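Local coordinates for probable LacI-family transcriptional regulator (PDB 3BIL), which probably acts as a DNA-binding transcription factor, joining a LacI-type helix-turn-helix region to a sensor region related to periplasmic sugar-binding proteins, at residues Thr102-Asn105 against Thr110-Gly113; Ser104-Thr109 against Val151-Pro156; Gly125-Pro130 against Ser305-Leu310; Ile77-Ala82 against Asp277-Phe282. One frame throughout, in Å; residues are numbered along the deposited sequence.

Contact 1 of 4, residues Thr102-Asn105 against Thr110-Gly113; sequences TNSN and TMSG
Ser104 and Met111 face each other where the chain leaves strand 99-103 and doubles back into helix 108-120, their CA atoms 5.1 Å apart, the closest CA pair across the two segments. The pairing is one of van der Waals packing. Met111 lays its side chain alongside Ser104: its CB sits 4.0 Å from Ser104 CB, and the chain then runs out extended, with CG anti to the backbone N (chi1 -175°), before bending at the sulfur. That bend (chi3 -64°) turns the methyl CE back to Ser104, 3.8 Å from its OG, so that CB and CE of Met111 both touch the small serine side chain. Beyond Ser104, Met111 also packs on Ile72 of the adjoining strand 69-73. This is the tight return from a strand to the following helix in the alternating beta-alpha architecture of a periplasmic-binding-protein fold, here at the outermost strand of this lobe's part of the sheet. Thr110, one residue earlier in the helix, sets its CB 3.6 Å from Ser104 O. Its methyl CG2 reaches towards Asn103 O at 4.1 Å, whereas its hydroxyl is engaged by Asp107, the residue at the N-cap. Asn103 points its side chain to the other side and shapes the turn: OD1 accepts from Asn105 N at 3.2 Å in an Asx turn, the donor standing above the carbonyl plane. Asn103 O in addition receives a hydrogen bond from Gln89 of the second subunit, against which Thr110 also packs.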
loop_
_atom_site.group_PDB
_atom_site.type_symbol
_atom_site.label_atom_id
_atom_site.label_comp_id
_atom_site.label_asym_id
_atom_site.label_seq_id
_atom_site.Cartn_x
_atom_site.Cartn_y
_atom_site.Cartn_z
ATOM N N THR A 102 -0.276 -9.613 -11.741
ATOM C CA THR A 102 -0.651 -8.510 -12.638
ATOM C C THR A 102 -1.706 -7.546 -12.082
ATOM O O THR A 102 -2.490 -7.881 -11.201
ATOM C CB THR A 102 -1.093 -8.953 -14.081
ATOM O OG1 THR A 102 -2.528 -9.006 -14.159
ATOM C CG2 THR A 102 -0.469 -10.290 -14.521
ATOM N N ASN A 103 -1.742 -6.363 -12.677
ATOM C CA ASN A 103 -2.491 -5.259 -12.178
ATOM C C ASN A 103 -3.327 -4.720 -13.315
ATOM O O ASN A 103 -2.785 -4.229 -14.289
ATOM C CB ASN A 103 -1.506 -4.211 -11.704
ATOM C CG ASN A 103 -2.181 -2.972 -11.165
ATOM O OD1 ASN A 103 -3.405 -2.858 -11.148
ATOM N ND2 ASN A 103 -1.378 -2.030 -10.704
ATOM N N SER A 104 -4.651 -4.802 -13.191
ATOM C CA SER A 104 -5.557 -4.438 -14.288
ATOM C C SER A 104 -5.999 -2.982 -14.327
ATOM O O SER A 104 -6.654 -2.571 -15.291
ATOM C CB SER A 104 -6.789 -5.337 -14.283
ATOM O OG SER A 104 -7.721 -4.987 -13.270
ATOM N N ASN A 105 -5.634 -2.199 -13.305
ATOM C CA ASN A 105 -6.149 -0.818 -13.125
ATOM C C ASN A 105 -7.644 -0.627 -13.275
ATOM O O ASN A 105 -8.080 0.454 -13.669
ATOM C CB ASN A 105 -5.450 0.178 -14.034
ATOM C CG ASN A 105 -3.998 0.218 -13.789
ATOM O OD1 ASN A 105 -3.218 -0.292 -14.594
ATOM N ND2 ASN A 105 -3.602 0.760 -12.636
ATOM N N THR A 110 -7.095 -4.243 -20.150
ATOM C CA THR A 110 -5.813 -4.636 -19.565
ATOM C C THR A 110 -5.847 -6.101 -19.095
ATOM O O THR A 110 -4.942 -6.859 -19.407
ATOM C CB THR A 110 -5.337 -3.672 -18.440
ATOM O OG1 THR A 110 -5.586 -2.319 -18.813
ATOM C CG2 THR A 110 -3.865 -3.809 -18.227
ATOM N N MET A 111 -6.909 -6.484 -18.380
ATOM C CA MET A 111 -7.082 -7.840 -17.829
ATOM C C MET A 111 -7.249 -8.862 -18.940
ATOM O O MET A 111 -6.742 -10.002 -18.859
ATOM C CB MET A 111 -8.301 -7.910 -16.898
ATOM C CG MET A 111 -8.482 -9.269 -16.179
ATOM S SD MET A 111 -10.013 -9.355 -15.225
ATOM C CE MET A 111 -9.730 -8.081 -13.973
ATOM N N SER A 112 -7.988 -8.443 -19.964
ATOM C CA SER A 112 -8.083 -9.190 -21.198
ATOM C C SER A 112 -6.656 -9.529 -21.655
ATOM O O SER A 112 -6.310 -10.716 -21.773
ATOM C CB SER A 112 -8.845 -8.367 -22.237
ATOM O OG SER A 112 -9.400 -9.185 -23.243
ATOM N N GLY A 113 -5.822 -8.497 -21.837
ATOM C CA GLY A 113 -4.404 -8.661 -22.171
ATOM C C GLY A 113 -3.659 -9.655 -21.293
ATOM O O GLY A 113 -2.908 -10.493 -21.793
#

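Contact 2 of 4, residues Ser104-Thr109 against Val151-Pro156; sequences SNEDAT and VDRELP
Glu106 and Arg153 account for the whole contact, a bidentate, end-on salt bridge that ties two loops of the same alpha/beta lobe across 12.1 Å between their CA atoms. Glu106 belongs to a type I' beta turn, Ser104 to Asp107, which is closed by the bond from Asp107 N to Ser104 O and leads into helix 108-120; Arg153 follows strand 148-151. Arg153 reaches over with a chain extended from CG to NE (chi2 -180°), while the glutamate is folded at chi2 (-82°), which brings its carboxylate round to the guanidinium edge. The two side chains meet at about a right angle, yet their flat ends lie nearly coplanar, 12° apart. Each carboxylate oxygen offers its syn lone pair to a different nitrogen, an arrangement that restrains rotation of both groups. The buried arginine's charge is probably balanced by the carboxylate. Thr196 and Ser197 against Arg153, and Tyr225 against Glu106, belong to the second lobe, so the bridge probably faces the interlobe cleft. The pairs are Arg153 NH1 to Glu106 OE1 at 3.0 Å and Arg153 NH2 to Glu106 OE2 at 3.2 Å, with a weak third bond from Arg153 NH2 to Glu106 OE1 at 3.4 Å.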
loop_
_atom_site.group_PDB
_atom_site.type_symbol
_atom_site.label_atom_id
_atom_site.label_comp_id
_atom_site.label_asym_id
_atom_site.label_seq_id
_atom_site.Cartn_x
_atom_site.Cartn_y
_atom_site.Cartn_z
ATOM N N SER A 104 -4.651 -4.802 -13.191
ATOM C CA SER A 104 -5.557 -4.438 -14.288
ATOM C C SER A 104 -5.999 -2.982 -14.327
ATOM O O SER A 104 -6.654 -2.571 -15.291
ATOM C CB SER A 104 -6.789 -5.337 -14.283
ATOM O OG SER A 104 -7.721 -4.987 -13.270
ATOM N N ASN A 105 -5.634 -2.199 -13.305
ATOM C CA ASN A 105 -6.149 -0.818 -13.125
ATOM C C ASN A 105 -7.644 -0.627 -13.275
ATOM O O ASN A 105 -8.080 0.454 -13.669
ATOM C CB ASN A 105 -5.450 0.178 -14.034
ATOM C CG ASN A 105 -3.998 0.218 -13.789
ATOM O OD1 ASN A 105 -3.218 -0.292 -14.594
ATOM N ND2 ASN A 105 -3.602 0.760 -12.636
ATOM N N GLU A 106 -8.428 -1.659 -12.951
ATOM C CA GLU A 106 -9.888 -1.600 -13.106
ATOM C C GLU A 106 -10.268 -1.424 -14.595
ATOM O O GLU A 106 -11.276 -0.788 -14.927
ATOM C CB GLU A 106 -10.474 -0.477 -12.227
ATOM C CG GLU A 106 -9.988 -0.495 -10.759
ATOM C CD GLU A 106 -10.759 -1.477 -9.860
ATOM O OE1 GLU A 106 -11.379 -2.443 -10.380
ATOM O OE2 GLU A 106 -10.744 -1.274 -8.617
ATOM N N ASP A 107 -9.439 -2.003 -15.466
ATOM C CA ASP A 107 -9.531 -1.833 -16.910
ATOM C C ASP A 107 -9.691 -3.207 -17.512
ATOM O O ASP A 107 -8.776 -4.038 -17.432
ATOM C CB ASP A 107 -8.253 -1.186 -17.468
ATOM C CG ASP A 107 -8.406 -0.705 -18.920
ATOM O OD1 ASP A 107 -7.849 -1.335 -19.850
ATOM O OD2 ASP A 107 -9.087 0.319 -19.125
ATOM N N ALA A 108 -10.859 -3.437 -18.110
ATOM C CA ALA A 108 -11.182 -4.711 -18.747
ATOM C C ALA A 108 -10.177 -5.097 -19.838
ATOM O O ALA A 108 -9.688 -6.227 -19.855
ATOM C CB ALA A 108 -12.592 -4.669 -19.306
ATOM N N THR A 109 -9.873 -4.159 -20.736
ATOM C CA THR A 109 -8.898 -4.393 -21.807
ATOM C C THR A 109 -7.554 -4.866 -21.241
ATOM O O THR A 109 -6.942 -5.796 -21.786
ATOM C CB THR A 109 -8.661 -3.123 -22.667
ATOM O OG1 THR A 109 -9.917 -2.595 -23.108
ATOM C CG2 THR A 109 -7.780 -3.433 -23.883
ATOM N N VAL A 151 -11.545 -14.214 -6.661
ATOM C CA VAL A 151 -11.466 -13.757 -5.272
ATOM C C VAL A 151 -12.017 -12.370 -5.083
ATOM O O VAL A 151 -11.870 -11.502 -5.971
ATOM C CB VAL A 151 -10.012 -13.730 -4.719
ATOM C CG1 VAL A 151 -9.686 -15.012 -4.085
ATOM C CG2 VAL A 151 -8.997 -13.394 -5.807
ATOM N N ASP A 152 -12.592 -12.145 -3.895
ATOM C CA ASP A 152 -13.129 -10.836 -3.500
ATOM C C ASP A 152 -14.392 -10.391 -4.283
ATOM O O ASP A 152 -15.379 -10.034 -3.664
ATOM C CB ASP A 152 -12.043 -9.744 -3.565
ATOM C CG ASP A 152 -12.380 -8.544 -2.714
ATOM O OD1 ASP A 152 -12.381 -7.430 -3.265
ATOM O OD2 ASP A 152 -12.640 -8.719 -1.490
ATOM N N ARG A 153 -14.343 -10.424 -5.618
ATOM C CA ARG A 153 -15.474 -10.069 -6.477
ATOM C C ARG A 153 -16.044 -11.274 -7.199
ATOM O O ARG A 153 -15.314 -12.180 -7.586
ATOM C CB ARG A 153 -15.072 -9.035 -7.508
ATOM C CG ARG A 153 -14.837 -7.707 -6.929
ATOM C CD ARG A 153 -14.451 -6.727 -8.005
ATOM N NE ARG A 153 -13.923 -5.494 -7.422
ATOM C CZ ARG A 153 -13.169 -4.611 -8.068
ATOM N NH1 ARG A 153 -12.856 -4.801 -9.347
ATOM N NH2 ARG A 153 -12.729 -3.530 -7.434
ATOM N N GLU A 154 -17.357 -11.252 -7.393
ATOM C CA GLU A 154 -18.114 -12.368 -7.950
ATOM C C GLU A 154 -18.622 -12.015 -9.351
ATOM O O GLU A 154 -19.047 -10.880 -9.600
ATOM C CB GLU A 154 -19.327 -12.681 -7.057
ATOM C CG GLU A 154 -19.165 -13.815 -6.051
ATOM C CD GLU A 154 -20.455 -14.664 -5.864
ATOM O OE1 GLU A 154 -20.459 -15.601 -5.024
ATOM O OE2 GLU A 154 -21.472 -14.410 -6.548
ATOM N N LEU A 155 -18.586 -12.992 -10.258
ATOM C CA LEU A 155 -19.220 -12.852 -11.569
ATOM C C LEU A 155 -20.720 -12.733 -11.381
ATOM O O LEU A 155 -21.297 -13.508 -10.621
ATOM C CB LEU A 155 -18.916 -14.058 -12.449
ATOM C CG LEU A 155 -17.552 -14.209 -13.128
ATOM C CD1 LEU A 155 -17.576 -15.483 -13.964
ATOM C CD2 LEU A 155 -17.184 -12.997 -13.982
ATOM N N PRO A 156 -21.358 -11.767 -12.079
ATOM C CA PRO A 156 -22.753 -11.428 -11.783
ATOM C C PRO A 156 -23.792 -12.511 -12.114
ATOM O O PRO A 156 -24.949 -12.339 -11.736
ATOM C CB PRO A 156 -22.998 -10.160 -12.617
ATOM C CG PRO A 156 -22.029 -10.255 -13.742
ATOM C CD PRO A 156 -20.818 -10.950 -13.187
#

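Contact 3 of 4, residues Gly125-Pro130 against Ser305-Leu310; sequences GIICVP and SILTEL
A single side chain, Leu307, makes every contact here, and it lies directly against bare backbone at Gly125, where the absence of a side chain lets helix and strand come within 6.5 Å, CA to CA. CD2 of Leu307 rests 3.7 Å from Gly125 C and equally close to Gly125 CA, so one methyl is pressed on the main chain itself. The other branch is directed further along the strand, with CD1 of Leu307 at 3.8 Å from Ile126 O. Having CG anti to the backbone N (chi1 -164°) carries the forked end of Leu307 off the helix and down onto the strand. Ile127 completes the apolar seat: its CG1 meets Leu307 CD2 at 3.8 Å and its CD1 touches the same methyl, the two side chains crossing at a slant. Ile126, one residue earlier, directs its side chain to the other face of the sheet, against Leu118 and Thr119 of helix 108-120. At the end of helix 296-308, Ser305 O takes two donors from the same face of its plane, Glu309 N at 3.2 Å and Thr308 OG1 at 2.7 Å. Glu309 then turns the chain out of the helix as the centre of an inverse gamma turn. The contact packs helix 296-308, which follows strand 291-293 in the other lobe's part of the sheet, on the first lobe of a periplasmic-binding-protein-like alpha/beta fold. Strand 126-128 lies between parallel strands 69-73 and 148-151; helix 296-308 packs over one face, where Leu307 also touches Val149 and Ile127 meets Ile88 of helix 79-94, and helix 108-120 over the opposite one.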
loop_
_atom_site.group_PDB
_atom_site.type_symbol
_atom_site.label_atom_id
_atom_site.label_comp_id
_atom_site.label_asym_id
_atom_site.label_seq_id
_atom_site.Cartn_x
_atom_site.Cartn_y
_atom_site.Cartn_z
ATOM N N GLY A 125 -1.957 -22.364 -12.523
ATOM C CA GLY A 125 -3.264 -21.812 -12.098
ATOM C C GLY A 125 -3.390 -20.287 -12.066
ATOM O O GLY A 125 -2.398 -19.562 -12.013
ATOM N N ILE A 126 -4.622 -19.797 -12.098
ATOM C CA ILE A 126 -4.882 -18.359 -12.046
ATOM C C ILE A 126 -5.833 -18.032 -10.903
ATOM O O ILE A 126 -6.938 -18.566 -10.852
ATOM C CB ILE A 126 -5.485 -17.835 -13.377
ATOM C CG1 ILE A 126 -4.445 -17.902 -14.492
ATOM C CG2 ILE A 126 -5.999 -16.419 -13.213
ATOM C CD1 ILE A 126 -4.894 -17.290 -15.788
ATOM N N ILE A 127 -5.389 -17.178 -9.981
ATOM C CA ILE A 127 -6.273 -16.603 -8.966
ATOM C C ILE A 127 -6.480 -15.164 -9.342
ATOM O O ILE A 127 -5.519 -14.435 -9.611
ATOM C CB ILE A 127 -5.680 -16.662 -7.583
ATOM C CG1 ILE A 127 -5.709 -18.098 -7.067
ATOM C CG2 ILE A 127 -6.454 -15.737 -6.651
ATOM C CD1 ILE A 127 -4.857 -18.334 -5.834
ATOM N N CYS A 128 -7.734 -14.744 -9.352
ATOM C CA CYS A 128 -8.062 -13.517 -10.051
ATOM C C CYS A 128 -9.276 -12.746 -9.504
ATOM O O CYS A 128 -10.237 -13.352 -9.014
ATOM C CB CYS A 128 -8.246 -13.871 -11.518
ATOM S SG CYS A 128 -9.286 -12.776 -12.371
ATOM N N VAL A 129 -9.216 -11.411 -9.588
ATOM C CA VAL A 129 -10.328 -10.520 -9.203
ATOM C C VAL A 129 -11.008 -10.036 -10.467
ATOM O O VAL A 129 -10.558 -9.077 -11.081
ATOM C CB VAL A 129 -9.891 -9.282 -8.361
ATOM C CG1 VAL A 129 -11.093 -8.431 -8.022
ATOM C CG2 VAL A 129 -9.175 -9.695 -7.079
ATOM N N PRO A 130 -12.117 -10.679 -10.843
ATOM C CA PRO A 130 -12.747 -10.469 -12.134
ATOM C C PRO A 130 -13.329 -9.085 -12.299
ATOM O O PRO A 130 -14.040 -8.616 -11.414
ATOM C CB PRO A 130 -13.902 -11.465 -12.115
ATOM C CG PRO A 130 -14.211 -11.653 -10.679
ATOM C CD PRO A 130 -12.870 -11.636 -10.014
ATOM N N SER A 305 -5.766 -22.933 -1.570
ATOM C CA SER A 305 -6.312 -24.287 -1.326
ATOM C C SER A 305 -7.149 -24.770 -2.497
ATOM O O SER A 305 -6.935 -25.862 -3.008
ATOM C CB SER A 305 -7.174 -24.320 -0.070
ATOM O OG SER A 305 -6.522 -25.019 0.971
ATOM N N ILE A 306 -8.079 -23.921 -2.927
ATOM C CA ILE A 306 -9.009 -24.219 -4.018
ATOM C C ILE A 306 -8.307 -24.263 -5.368
ATOM O O ILE A 306 -8.776 -24.924 -6.290
ATOM C CB ILE A 306 -10.188 -23.195 -4.065
ATOM C CG1 ILE A 306 -10.993 -23.214 -2.754
ATOM C CG2 ILE A 306 -11.109 -23.454 -5.253
ATOM C CD1 ILE A 306 -12.123 -22.194 -2.683
ATOM N N LEU A 307 -7.187 -23.567 -5.507
ATOM C CA LEU A 307 -6.457 -23.638 -6.769
ATOM C C LEU A 307 -5.610 -24.895 -6.888
ATOM O O LEU A 307 -5.452 -25.422 -7.988
ATOM C CB LEU A 307 -5.576 -22.424 -6.985
ATOM C CG LEU A 307 -5.128 -22.289 -8.431
ATOM C CD1 LEU A 307 -6.309 -22.027 -9.359
ATOM C CD2 LEU A 307 -4.121 -21.184 -8.526
ATOM N N THR A 308 -5.064 -25.363 -5.765
ATOM C CA THR A 308 -4.275 -26.595 -5.752
ATOM C C THR A 308 -5.186 -27.783 -6.075
ATOM O O THR A 308 -4.941 -28.505 -7.044
ATOM C CB THR A 308 -3.481 -26.805 -4.431
ATOM O OG1 THR A 308 -4.314 -26.510 -3.301
ATOM C CG2 THR A 308 -2.258 -25.909 -4.389
ATOM N N GLU A 309 -6.249 -27.960 -5.293
ATOM C CA GLU A 309 -7.313 -28.912 -5.630
ATOM C C GLU A 309 -8.040 -28.510 -6.921
ATOM O O GLU A 309 -9.261 -28.353 -6.909
ATOM C CB GLU A 309 -8.338 -29.001 -4.490
ATOM C CG GLU A 309 -7.930 -29.863 -3.291
ATOM C CD GLU A 309 -9.144 -30.354 -2.494
ATOM O OE1 GLU A 309 -9.859 -29.503 -1.908
ATOM O OE2 GLU A 309 -9.385 -31.589 -2.464
ATOM N N LEU A 310 -7.303 -28.333 -8.023
ATOM C CA LEU A 310 -7.895 -27.922 -9.304
ATOM C C LEU A 310 -6.861 -27.914 -10.425
ATOM O O LEU A 310 -5.949 -28.739 -10.448
ATOM C CB LEU A 310 -8.556 -26.538 -9.184
ATOM C CG LEU A 310 -9.712 -26.147 -10.123
ATOM C CD1 LEU A 310 -10.945 -27.033 -9.926
ATOM C CD2 LEU A 310 -10.093 -24.664 -9.954
#

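Contact 4 of 4, residues Ile77-Ala82 against Asp277-Phe282; sequences INHYFA and DTHPLF
His79 and His279 lay their imidazoles face to face in an inclined stack, centroids 4.7 Å apart and planes at 27°. The overlap is partial: CG of His279 stands over one face of the His79 ring but displaced to its rim, and CD2 of His279 lies 4.0 Å from His79 CB. His79 holds CG anti to the backbone N (chi1 164°), which sends its ring out from the first turn of helix 79-94 to the loop after strand 272-276. There its far end meets Pro280, which comes from the opposite direction and sets CD 3.5 Å from His79 NE2. One residue on, Tyr80 presents CD1 to Asp277 OD1 at 3.2 Å, the carboxylate tilted 43° from the ring. Asp277 OD2 is hydrogen-bonded to Ser250 and OD1 weakly to Gln294, while the tyrosine hydroxyl is weakly bonded to Asp152. Asn78 caps the helix, its OD1 taking Tyr80 N at 2.9 Å on a lone pair in the carbonyl plane. In the periplasmic-binding-protein fold this contact joins the two lobes near the cleft between them. ND1 of His279 accepts from Leu281 N at 2.9 Å, and NE2 is hydrogen-bonded to NE2 of His279 in the second subunit. An NE2-NE2 bond needs one donor and one acceptor, so the two histidines probably differ in protonation or in ring orientation. His279 takes part both in the interlobe stack and in the dimer interface, so its charge would probably affect the two together.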
loop_
_atom_site.group_PDB
_atom_site.type_symbol
_atom_site.label_atom_id
_atom_site.label_comp_id
_atom_site.label_asym_id
_atom_site.label_seq_id
_atom_site.Cartn_x
_atom_site.Cartn_y
_atom_site.Cartn_z
ATOM N N ILE A 77 -1.721 -0.133 -5.308
ATOM C CA ILE A 77 -1.751 0.929 -4.299
ATOM C C ILE A 77 -2.904 0.734 -3.308
ATOM O O ILE A 77 -2.883 1.297 -2.225
ATOM C CB ILE A 77 -1.713 2.395 -4.879
ATOM C CG1 ILE A 77 -2.943 2.726 -5.720
ATOM C CG2 ILE A 77 -0.432 2.651 -5.697
ATOM C CD1 ILE A 77 -3.148 4.253 -5.931
ATOM N N ASN A 78 -3.913 -0.054 -3.668
ATOM C CA ASN A 78 -4.819 -0.558 -2.651
ATOM C C ASN A 78 -4.064 -1.515 -1.706
ATOM O O ASN A 78 -3.509 -2.557 -2.119
ATOM C CB ASN A 78 -6.049 -1.229 -3.253
ATOM C CG ASN A 78 -7.215 -1.319 -2.263
ATOM O OD1 ASN A 78 -7.059 -1.770 -1.132
ATOM N ND2 ASN A 78 -8.392 -0.896 -2.699
ATOM N N HIS A 79 -4.020 -1.132 -0.437
ATOM C CA HIS A 79 -3.253 -1.866 0.517
ATOM C C HIS A 79 -3.904 -3.214 0.718
ATOM O O HIS A 79 -3.222 -4.192 1.019
ATOM C CB HIS A 79 -3.156 -1.101 1.825
ATOM C CG HIS A 79 -2.699 -1.935 2.981
ATOM N ND1 HIS A 79 -3.580 -2.552 3.848
ATOM C CD2 HIS A 79 -1.456 -2.251 3.415
ATOM C CE1 HIS A 79 -2.897 -3.204 4.773
ATOM N NE2 HIS A 79 -1.606 -3.045 4.528
ATOM N N TYR A 80 -5.215 -3.285 0.524
ATOM C CA TYR A 80 -5.914 -4.552 0.675
ATOM C C TYR A 80 -5.519 -5.576 -0.385
ATOM O O TYR A 80 -5.252 -6.732 -0.079
ATOM C CB TYR A 80 -7.403 -4.319 0.625
ATOM C CG TYR A 80 -8.222 -5.582 0.554
ATOM C CD1 TYR A 80 -8.608 -6.263 1.713
ATOM C CD2 TYR A 80 -8.633 -6.082 -0.679
ATOM C CE1 TYR A 80 -9.374 -7.389 1.648
ATOM C CE2 TYR A 80 -9.389 -7.221 -0.756
ATOM C CZ TYR A 80 -9.761 -7.864 0.411
ATOM O OH TYR A 80 -10.538 -8.981 0.297
ATOM N N PHE A 81 -5.502 -5.147 -1.635
ATOM C CA PHE A 81 -5.112 -6.004 -2.698
ATOM C C PHE A 81 -3.598 -6.311 -2.696
ATOM O O PHE A 81 -3.177 -7.338 -3.247
ATOM C CB PHE A 81 -5.546 -5.377 -4.018
ATOM C CG PHE A 81 -7.021 -5.442 -4.263
ATOM C CD1 PHE A 81 -7.695 -6.663 -4.243
ATOM C CD2 PHE A 81 -7.739 -4.289 -4.535
ATOM C CE1 PHE A 81 -9.085 -6.726 -4.483
ATOM C CE2 PHE A 81 -9.118 -4.335 -4.794
ATOM C CZ PHE A 81 -9.808 -5.550 -4.758
ATOM N N ALA A 82 -2.779 -5.429 -2.104
ATOM C CA ALA A 82 -1.346 -5.727 -1.964
ATOM C C ALA A 82 -1.148 -6.726 -0.805
ATOM O O ALA A 82 -0.296 -7.626 -0.866
ATOM C CB ALA A 82 -0.540 -4.454 -1.756
ATOM N N ASP A 277 -11.440 -2.242 5.876
ATOM C CA ASP A 277 -10.088 -2.846 5.824
ATOM C C ASP A 277 -9.037 -2.355 6.828
ATOM O O ASP A 277 -9.186 -1.339 7.497
ATOM C CB ASP A 277 -9.519 -2.903 4.404
ATOM C CG ASP A 277 -10.525 -3.446 3.424
ATOM O OD1 ASP A 277 -10.811 -4.673 3.458
ATOM O OD2 ASP A 277 -11.060 -2.627 2.646
ATOM N N THR A 278 -7.978 -3.133 6.942
ATOM C CA THR A 278 -7.179 -3.143 8.161
ATOM C C THR A 278 -5.946 -2.243 8.200
ATOM O O THR A 278 -5.268 -2.243 9.214
ATOM C CB THR A 278 -6.741 -4.586 8.544
ATOM O OG1 THR A 278 -6.571 -5.395 7.359
ATOM C CG2 THR A 278 -7.761 -5.197 9.432
ATOM N N HIS A 279 -5.666 -1.473 7.143
ATOM C CA HIS A 279 -4.421 -0.682 7.058
ATOM C C HIS A 279 -3.785 -0.370 8.427
ATOM O O HIS A 279 -4.465 0.106 9.321
ATOM C CB HIS A 279 -4.650 0.623 6.290
ATOM C CG HIS A 279 -3.394 1.273 5.797
ATOM N ND1 HIS A 279 -2.292 1.482 6.599
ATOM C CD2 HIS A 279 -3.086 1.806 4.590
ATOM C CE1 HIS A 279 -1.344 2.079 5.898
ATOM N NE2 HIS A 279 -1.803 2.293 4.677
ATOM N N PRO A 280 -2.482 -0.677 8.591
ATOM C CA PRO A 280 -1.734 -0.373 9.832
ATOM C C PRO A 280 -1.920 1.056 10.348
ATOM O O PRO A 280 -2.092 1.262 11.566
ATOM C CB PRO A 280 -0.262 -0.654 9.465
ATOM C CG PRO A 280 -0.276 -1.094 7.980
ATOM C CD PRO A 280 -1.674 -1.432 7.605
ATOM N N LEU A 281 -1.933 2.026 9.439
ATOM C CA LEU A 281 -2.134 3.428 9.851
ATOM C C LEU A 281 -3.530 3.793 10.353
ATOM O O LEU A 281 -3.666 4.812 11.037
ATOM C CB LEU A 281 -1.648 4.434 8.793
ATOM C CG LEU A 281 -0.127 4.531 8.598
ATOM C CD1 LEU A 281 0.261 5.503 7.461
ATOM C CD2 LEU A 281 0.585 4.905 9.910
ATOM N N PHE A 282 -4.558 2.980 10.046
ATOM C CA PHE A 282 -5.887 3.199 10.663
ATOM C C PHE A 282 -5.833 2.980 12.176
ATOM O O PHE A 282 -6.438 3.726 12.919
ATOM C CB PHE A 282 -7.052 2.409 9.998
ATOM C CG PHE A 282 -7.300 2.746 8.516
ATOM C CD1 PHE A 282 -8.023 1.859 7.718
ATOM C CD2 PHE A 282 -6.822 3.929 7.944
ATOM C CE1 PHE A 282 -8.241 2.101 6.381
ATOM C CE2 PHE A 282 -7.055 4.219 6.609
ATOM C CZ PHE A 282 -7.755 3.298 5.807
#

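How the contacts relate
Contacts 1, 2 and 3 belong to one lobe and contact 4 joins it to the other. Contacts 1 and 2 share Ser104 and Asn105, their centres about 9 Å apart. Contact 3, about 17 Å from contact 1 between centres, is reached through Met111, whose CE packs on Val129 O. Strand neighbours link contacts 2 and 3: Val151 N lies 2.8 Å from Cys128 O, a probable hydrogen bond. Contact 4 meets contact 2 where Phe81 CZ packs 3.5 Å from Asp152 OD1, and contact 3 where Phe81 touches Val129. Contacts 1 and 4 do not touch, but both meet the second subunit. The interlobe cleft, where relatives bind effectors, probably lies near contacts 2 and 4.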